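Local coordinates for protein uronate isomerase (Caulobacter crescentus, PDB 2Q01) that interconverts D-glucuronate with D-fructuronate, and D-galacturonate with D-tagaturonate, as a uronate isomerase of the metal-dependent hydrolase superfamily, at residues H43-P46 against S47-A50; E364-Y367 against S368-L371; M397-R400 against E401-E405. All blocks are in the same frame, centred on the assembly; numbering follows the deposited sequence.

Contact 1: residues H43-P46 against S47-A50; sequences HTDP and SWFA
One face of the W48 indole carries D45 CB, which sits 3.6 Å from the centroid of the five-membered ring and only 13° off its normal, a CH-pi contact well over the ring. T44 CB reaches the six-membered side, 3.9 Å from W48 CZ3. For the F49 phenyl, T44 OG1 stands at the edge near the ring plane, and the ring meets F422 edge-to-face; W48 does the same with F55. The D45 carboxylate does not stack on the indole, since its plane is turned 50° from that of the ring.

D45 has CG opposite its own N across CA-CB (chi1 -162°), which sends the carboxylate away from the indole and over the start of the helix. OD2 there accepts from S47 N at 3.2 Å, met from above the carboxylate plane, and more weakly from S47 OG at 3.0 Å. The backbone continues the turn: W48 N donates to D45 O (3.2 Å), and P46 O takes A50 N (3.3 Å). D45 thus uses both its carboxylate and its carbonyl to engage amides at the start of helix 47-51. R420 binds H43 O and makes a long, weak ion pair with D45 OD1.

The bond from an aspartate side chain to the amide two residues on is an Asx turn, here capping a helix that follows strand 37-39. H41 and H43 after that strand match the His-x-His pattern of the superfamily's barrels, so this turn probably lies beside the active-site end of the TIM barrel.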
loop_
_atom_site.group_PDB
_atom_site.type_symbol
_atom_site.label_atom_id
_atom_site.label_comp_id
_atom_site.label_asym_id
_atom_site.label_seq_id
_atom_site.Cartn_x
_atom_site.Cartn_y
_atom_site.Cartn_z
ATOM N N HIS B 43 -10.827 23.632 -11.681
ATOM C CA HIS B 43 -11.242 24.749 -10.829
ATOM C C HIS B 43 -10.762 26.125 -11.292
ATOM O O HIS B 43 -10.485 26.998 -10.468
ATOM C CB HIS B 43 -10.800 24.498 -9.382
ATOM C CG HIS B 43 -11.399 23.270 -8.776
ATOM N ND1 HIS B 43 -12.620 23.273 -8.134
ATOM C CD2 HIS B 43 -10.952 21.993 -8.727
ATOM C CE1 HIS B 43 -12.895 22.052 -7.711
ATOM N NE2 HIS B 43 -11.899 21.256 -8.059
ATOM N N THR B 44 -10.677 26.326 -12.604
ATOM C CA THR B 44 -10.350 27.647 -13.147
ATOM C C THR B 44 -11.574 28.561 -13.053
ATOM O O THR B 44 -12.713 28.082 -12.991
ATOM C CB THR B 44 -9.828 27.591 -14.616
ATOM O OG1 THR B 44 -10.858 27.110 -15.487
ATOM C CG2 THR B 44 -8.587 26.695 -14.733
ATOM N N ASP B 45 -11.332 29.869 -13.028
ATOM C CA ASP B 45 -12.395 30.864 -12.915
ATOM C C ASP B 45 -12.934 31.149 -14.314
ATOM O O ASP B 45 -12.176 31.574 -15.182
ATOM C CB ASP B 45 -11.832 32.143 -12.283
ATOM C CG ASP B 45 -12.904 33.070 -11.725
ATOM O OD1 ASP B 45 -12.546 33.915 -10.878
ATOM O OD2 ASP B 45 -14.085 32.986 -12.121
ATOM N N PRO B 46 -14.244 30.906 -14.540
ATOM C CA PRO B 46 -14.903 31.203 -15.823
ATOM C C PRO B 46 -14.916 32.685 -16.207
ATOM O O PRO B 46 -15.049 33.010 -17.386
ATOM C CB PRO B 46 -16.340 30.725 -15.596
ATOM C CG PRO B 46 -16.521 30.737 -14.112
ATOM C CD PRO B 46 -15.191 30.300 -13.584
ATOM N N SER B 47 -14.782 33.566 -15.218
ATOM C CA SER B 47 -14.759 35.007 -15.451
ATOM C C SER B 47 -13.497 35.463 -16.183
ATOM O O SER B 47 -13.503 36.515 -16.822
ATOM C CB SER B 47 -14.889 35.764 -14.132
ATOM O OG SER B 47 -13.679 35.717 -13.402
ATOM N N TRP B 48 -12.427 34.673 -16.080
ATOM C CA TRP B 48 -11.177 34.940 -16.795
ATOM C C TRP B 48 -11.374 34.970 -18.306
ATOM O O TRP B 48 -10.753 35.770 -18.997
ATOM C CB TRP B 48 -10.108 33.895 -16.454
ATOM C CG TRP B 48 -9.599 33.925 -15.034
ATOM C CD1 TRP B 48 -9.677 34.964 -14.144
ATOM C CD2 TRP B 48 -8.893 32.875 -14.360
ATOM N NE1 TRP B 48 -9.077 34.617 -12.956
ATOM C CE2 TRP B 48 -8.586 33.341 -13.062
ATOM C CE3 TRP B 48 -8.495 31.578 -14.727
ATOM C CZ2 TRP B 48 -7.908 32.553 -12.121
ATOM C CZ3 TRP B 48 -7.817 30.795 -13.792
ATOM C CH2 TRP B 48 -7.531 31.287 -12.505
ATOM N N PHE B 49 -12.253 34.108 -18.807
ATOM C CA PHE B 49 -12.504 34.004 -20.242
ATOM C C PHE B 49 -13.691 34.845 -20.702
ATOM O O PHE B 49 -13.814 35.141 -21.891
ATOM C CB PHE B 49 -12.678 32.535 -20.651
ATOM C CG PHE B 49 -11.587 31.644 -20.141
ATOM C CD1 PHE B 49 -11.796 30.835 -19.029
ATOM C CD2 PHE B 49 -10.335 31.640 -20.749
ATOM C CE1 PHE B 49 -10.779 30.024 -18.542
ATOM C CE2 PHE B 49 -9.314 30.832 -20.267
ATOM C CZ PHE B 49 -9.536 30.023 -19.163
ATOM N N ALA B 50 -14.555 35.231 -19.768
ATOM C CA ALA B 50 -15.709 36.056 -20.104
ATOM C C ALA B 50 -15.307 37.521 -20.226
ATOM O O ALA B 50 -15.774 38.226 -21.125
ATOM C CB ALA B 50 -16.826 35.879 -19.081
#

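Contact 2: residues E364-Y367 against S368-L371; sequences ETTY and SREL
T366 O receives two backbone donors, E370 N at 2.9 Å and L371 N at 2.7 Å. The second bond is almost straight (176° at the hydrogen), and its five-residue step marks a pi-type turn in helix 366-375, the connection between parallel strands 357-359 and 381-383 of a beta-alpha-beta unit. L371 CD1 touches the edge of the Y367 ring, 3.9 Å from CD1 of Y367.

The R369 side chain bends back at chi3 (-56°) and lays one guanidinium face over T365 O. NH2 of R369 runs alongside T365 and makes a weak bond to its OG1 at 3.2 Å, while R369 NH1 pairs with E370 OE2 at 2.8 Å in a salt bridge. With an alanine in place of R369, E370 OE2 would probably lose its charged mate and the T365 carbonyl its cover.

In the next shell, D363 accepts from the hydroxyls of T365 and T366. Water 1 joins E364 O (2.7 Å) to S368 N (3.1 Å). D363 of the second subunit pairs with R369 NE, and E364 of that subunit bonds to S368 OG. R369 therefore faces a carboxylate in each of two chains, which is likely to balance its buried charge and couples this helical turn to subunit assembly.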
loop_
_atom_site.group_PDB
_atom_site.type_symbol
_atom_site.label_atom_id
_atom_site.label_comp_id
_atom_site.label_asym_id
_atom_site.label_seq_id
_atom_site.Cartn_x
_atom_site.Cartn_y
_atom_site.Cartn_z
ATOM N N GLU B 364 -4.645 5.364 -1.799
ATOM C CA GLU B 364 -4.035 4.490 -2.821
ATOM C C GLU B 364 -4.169 2.997 -2.553
ATOM O O GLU B 364 -4.052 2.178 -3.473
ATOM C CB GLU B 364 -2.545 4.796 -2.974
ATOM C CG GLU B 364 -2.225 6.093 -3.674
ATOM C CD GLU B 364 -0.736 6.248 -3.932
ATOM O OE1 GLU B 364 -0.334 6.239 -5.115
ATOM O OE2 GLU B 364 0.034 6.364 -2.952
ATOM N N THR B 365 -4.410 2.651 -1.292
ATOM C CA THR B 365 -4.535 1.259 -0.864
ATOM C C THR B 365 -5.822 0.586 -1.360
ATOM O O THR B 365 -5.923 -0.642 -1.366
ATOM C CB THR B 365 -4.408 1.152 0.660
ATOM O OG1 THR B 365 -5.515 1.807 1.288
ATOM C CG2 THR B 365 -3.117 1.824 1.115
ATOM N N THR B 366 -6.781 1.402 -1.792
ATOM C CA THR B 366 -8.063 0.922 -2.295
ATOM C C THR B 366 -8.043 0.600 -3.788
ATOM O O THR B 366 -9.035 0.085 -4.312
ATOM C CB THR B 366 -9.201 1.942 -2.040
ATOM O OG1 THR B 366 -8.919 3.163 -2.732
ATOM C CG2 THR B 366 -9.364 2.227 -0.559
ATOM N N TYR B 367 -6.932 0.903 -4.468
ATOM C CA TYR B 367 -6.805 0.667 -5.915
ATOM C C TYR B 367 -6.976 -0.799 -6.272
ATOM O O TYR B 367 -7.907 -1.174 -6.979
ATOM C CB TYR B 367 -5.450 1.144 -6.457
ATOM C CG TYR B 367 -5.305 2.633 -6.616
ATOM C CD1 TYR B 367 -6.406 3.445 -6.891
ATOM C CD2 TYR B 367 -4.048 3.234 -6.521
ATOM C CE1 TYR B 367 -6.264 4.823 -7.046
ATOM C CE2 TYR B 367 -3.895 4.604 -6.669
ATOM C CZ TYR B 367 -5.002 5.398 -6.929
ATOM O OH TYR B 367 -4.850 6.763 -7.074
ATOM N N SER B 368 -6.071 -1.622 -5.767
ATOM C CA SER B 368 -6.070 -3.032 -6.090
ATOM C C SER B 368 -7.103 -3.751 -5.249
ATOM O O SER B 368 -7.655 -4.763 -5.678
ATOM C CB SER B 368 -4.687 -3.628 -5.846
ATOM O OG SER B 368 -4.310 -3.453 -4.490
ATOM N N ARG B 369 -7.366 -3.221 -4.057
ATOM C CA ARG B 369 -8.233 -3.892 -3.103
ATOM C C ARG B 369 -9.706 -3.730 -3.435
ATOM O O ARG B 369 -10.430 -4.709 -3.512
ATOM C CB ARG B 369 -7.972 -3.413 -1.678
ATOM C CG ARG B 369 -8.395 -4.434 -0.623
ATOM C CD ARG B 369 -8.827 -3.790 0.685
ATOM N NE ARG B 369 -7.802 -2.923 1.258
ATOM C CZ ARG B 369 -7.970 -1.629 1.522
ATOM N NH1 ARG B 369 -9.133 -1.041 1.278
ATOM N NH2 ARG B 369 -6.973 -0.920 2.041
ATOM N N GLU B 370 -10.147 -2.496 -3.630
ATOM C CA GLU B 370 -11.574 -2.218 -3.692
ATOM C C GLU B 370 -12.024 -1.656 -5.028
ATOM O O GLU B 370 -12.965 -2.169 -5.620
ATOM C CB GLU B 370 -11.981 -1.272 -2.556
ATOM C CG GLU B 370 -11.517 -1.730 -1.174
ATOM C CD GLU B 370 -12.157 -0.967 -0.035
ATOM O OE1 GLU B 370 -12.868 0.027 -0.293
ATOM O OE2 GLU B 370 -11.949 -1.373 1.128
ATOM N N LEU B 371 -11.344 -0.609 -5.491
ATOM C CA LEU B 371 -11.763 0.161 -6.664
ATOM C C LEU B 371 -11.739 -0.610 -7.976
ATOM O O LEU B 371 -12.734 -0.618 -8.700
ATOM C CB LEU B 371 -10.932 1.435 -6.800
ATOM C CG LEU B 371 -11.144 2.582 -5.807
ATOM C CD1 LEU B 371 -10.216 3.728 -6.177
ATOM C CD2 LEU B 371 -12.584 3.056 -5.807
HETATM O O HOH W 1 -3.865 -0.459 -3.922
#

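Contact 3: residues M397-R400 against E401-E405; sequences MRFR and EQVTE
E401 N donates to M397 O (2.8 Å) in the regular helical step, whereas F399 O takes both the i+4 amide, V403 N, and, from above the carbonyl plane, the i+3 amide, Q402 N, at 3.1 Å. V403 packs against one face of the F399 ring: CG1 lies over it, 4.3 Å from the centroid and 26° off the normal, and CG2, on the same side, comes to 3.7 Å from F399 CE2. The same ring meets Y367 edge-to-face.

Helix 393-407 is packed between two others, with F399, Q402 and V403 against helix 366-375 and M397, R400 and T404 against helix 425-445. Toward the latter, M397 CG approaches E401 OE2 at 3.5 Å, a carboxylate oxygen whose salt bridge goes to R442.

T404 keeps OG1 beside its own backbone N (chi1 -58°), aimed back along the helix, where it donates to R400 O at 2.6 Å on a lone pair in the carbonyl plane. Water 2 donates to T404 OG1 (2.6 Å) and accepts from R400 NH2 (3.0 Å) at the guanidinium edge, so the hydroxyl works as donor and acceptor at once. E401 O is bound by R398 NH2 of the second subunit.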
loop_
_atom_site.group_PDB
_atom_site.type_symbol
_atom_site.label_atom_id
_atom_site.label_comp_id
_atom_site.label_asym_id
_atom_site.label_seq_id
_atom_site.Cartn_x
_atom_site.Cartn_y
_atom_site.Cartn_z
ATOM N N MET B 397 1.810 6.322 -11.907
ATOM C CA MET B 397 2.397 5.027 -12.208
ATOM C C MET B 397 1.825 3.961 -11.293
ATOM O O MET B 397 1.474 2.881 -11.758
ATOM C CB MET B 397 3.927 5.080 -12.089
ATOM C CG MET B 397 4.657 3.830 -12.593
ATOM S SD MET B 397 4.549 3.547 -14.381
ATOM C CE MET B 397 5.397 4.986 -15.027
ATOM N N ARG B 398 1.729 4.267 -9.998
ATOM C CA ARG B 398 1.152 3.340 -9.015
ATOM C C ARG B 398 -0.304 3.012 -9.339
ATOM O O ARG B 398 -0.709 1.853 -9.257
ATOM C CB ARG B 398 1.279 3.885 -7.596
ATOM C CG ARG B 398 2.643 3.648 -6.970
ATOM C CD ARG B 398 2.610 3.835 -5.469
ATOM N NE ARG B 398 2.318 5.214 -5.080
ATOM C CZ ARG B 398 3.239 6.151 -4.867
ATOM N NH1 ARG B 398 2.868 7.378 -4.508
ATOM N NH2 ARG B 398 4.529 5.871 -5.018
ATOM N N PHE B 399 -1.070 4.032 -9.725
ATOM C CA PHE B 399 -2.413 3.844 -10.236
ATOM C C PHE B 399 -2.415 2.818 -11.371
ATOM O O PHE B 399 -3.074 1.792 -11.254
ATOM C CB PHE B 399 -3.015 5.182 -10.678
ATOM C CG PHE B 399 -4.393 5.063 -11.275
ATOM C CD1 PHE B 399 -4.579 5.104 -12.654
ATOM C CD2 PHE B 399 -5.506 4.908 -10.460
ATOM C CE1 PHE B 399 -5.852 4.990 -13.209
ATOM C CE2 PHE B 399 -6.786 4.795 -11.010
ATOM C CZ PHE B 399 -6.956 4.834 -12.381
ATOM N N ARG B 400 -1.648 3.076 -12.433
ATOM C CA ARG B 400 -1.552 2.160 -13.586
ATOM C C ARG B 400 -1.077 0.750 -13.221
ATOM O O ARG B 400 -1.583 -0.229 -13.763
ATOM C CB ARG B 400 -0.656 2.733 -14.697
ATOM C CG ARG B 400 -1.240 3.922 -15.470
ATOM C CD ARG B 400 -2.523 3.573 -16.238
ATOM N NE ARG B 400 -3.141 4.772 -16.814
ATOM C CZ ARG B 400 -4.424 4.883 -17.162
ATOM N NH1 ARG B 400 -4.869 6.027 -17.670
ATOM N NH2 ARG B 400 -5.267 3.867 -17.003
ATOM N N GLU B 401 -0.120 0.658 -12.300
ATOM C CA GLU B 401 0.383 -0.632 -11.814
ATOM C C GLU B 401 -0.616 -1.418 -10.957
ATOM O O GLU B 401 -0.562 -2.646 -10.910
ATOM C CB GLU B 401 1.675 -0.439 -11.024
ATOM C CG GLU B 401 2.901 -0.139 -11.874
ATOM C CD GLU B 401 4.134 0.188 -11.041
ATOM O OE1 GLU B 401 4.044 0.173 -9.791
ATOM O OE2 GLU B 401 5.196 0.459 -11.639
ATOM N N GLN B 402 -1.522 -0.716 -10.281
ATOM C CA GLN B 402 -2.423 -1.363 -9.315
ATOM C C GLN B 402 -3.860 -1.583 -9.802
ATOM O O GLN B 402 -4.572 -2.430 -9.271
ATOM C CB GLN B 402 -2.396 -0.617 -7.976
ATOM C CG GLN B 402 -1.175 -0.985 -7.131
ATOM C CD GLN B 402 -0.849 0.015 -6.042
ATOM O OE1 GLN B 402 0.286 0.066 -5.569
ATOM N NE2 GLN B 402 -1.831 0.814 -5.638
ATOM N N VAL B 403 -4.251 -0.850 -10.836
ATOM C CA VAL B 403 -5.629 -0.798 -11.307
ATOM C C VAL B 403 -5.863 -1.591 -12.605
ATOM O O VAL B 403 -6.933 -2.183 -12.792
ATOM C CB VAL B 403 -6.059 0.696 -11.438
ATOM C CG1 VAL B 403 -6.997 0.955 -12.610
ATOM C CG2 VAL B 403 -6.630 1.186 -10.130
ATOM N N THR B 404 -4.849 -1.621 -13.470
ATOM C CA THR B 404 -4.963 -2.165 -14.829
ATOM C C THR B 404 -5.347 -3.645 -14.883
ATOM O O THR B 404 -6.199 -4.048 -15.673
ATOM C CB THR B 404 -3.645 -1.956 -15.607
ATOM O OG1 THR B 404 -3.332 -0.562 -15.639
ATOM C CG2 THR B 404 -3.746 -2.472 -17.030
ATOM N N GLU B 405 -4.734 -4.448 -14.027
ATOM C CA GLU B 405 -4.912 -5.899 -14.085
ATOM C C GLU B 405 -6.337 -6.410 -13.826
ATOM O O GLU B 405 -6.747 -7.423 -14.394
ATOM C CB GLU B 405 -3.865 -6.588 -13.219
ATOM C CG GLU B 405 -2.466 -6.408 -13.815
ATOM C CD GLU B 405 -1.349 -6.795 -12.879
ATOM O OE1 GLU B 405 -1.450 -6.491 -11.670
ATOM O OE2 GLU B 405 -0.374 -7.418 -13.355
HETATM O O HOH W 2 -5.360 0.990 -16.276
#

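In the fold
Contacts 2 and 3 are neighbours, their centres about 10 Å apart, and they join helices 366-375 and 393-407: E364 OE1 meets R398 NE in a 2.8 Å salt bridge. Both reach the second subunit. Contact 1 lies on the opposite side of the chain's centre, about 34 Å between centres from contact 2 and 33 Å from contact 3, and no other chain touches it. Contact 2 is the most buried and pairs charges both within the chain and across a subunit boundary; contact 3 is partly buried, combining aromatic packing with a water-linked hydroxyl; contact 1, also partly buried, is a cap at a helix start.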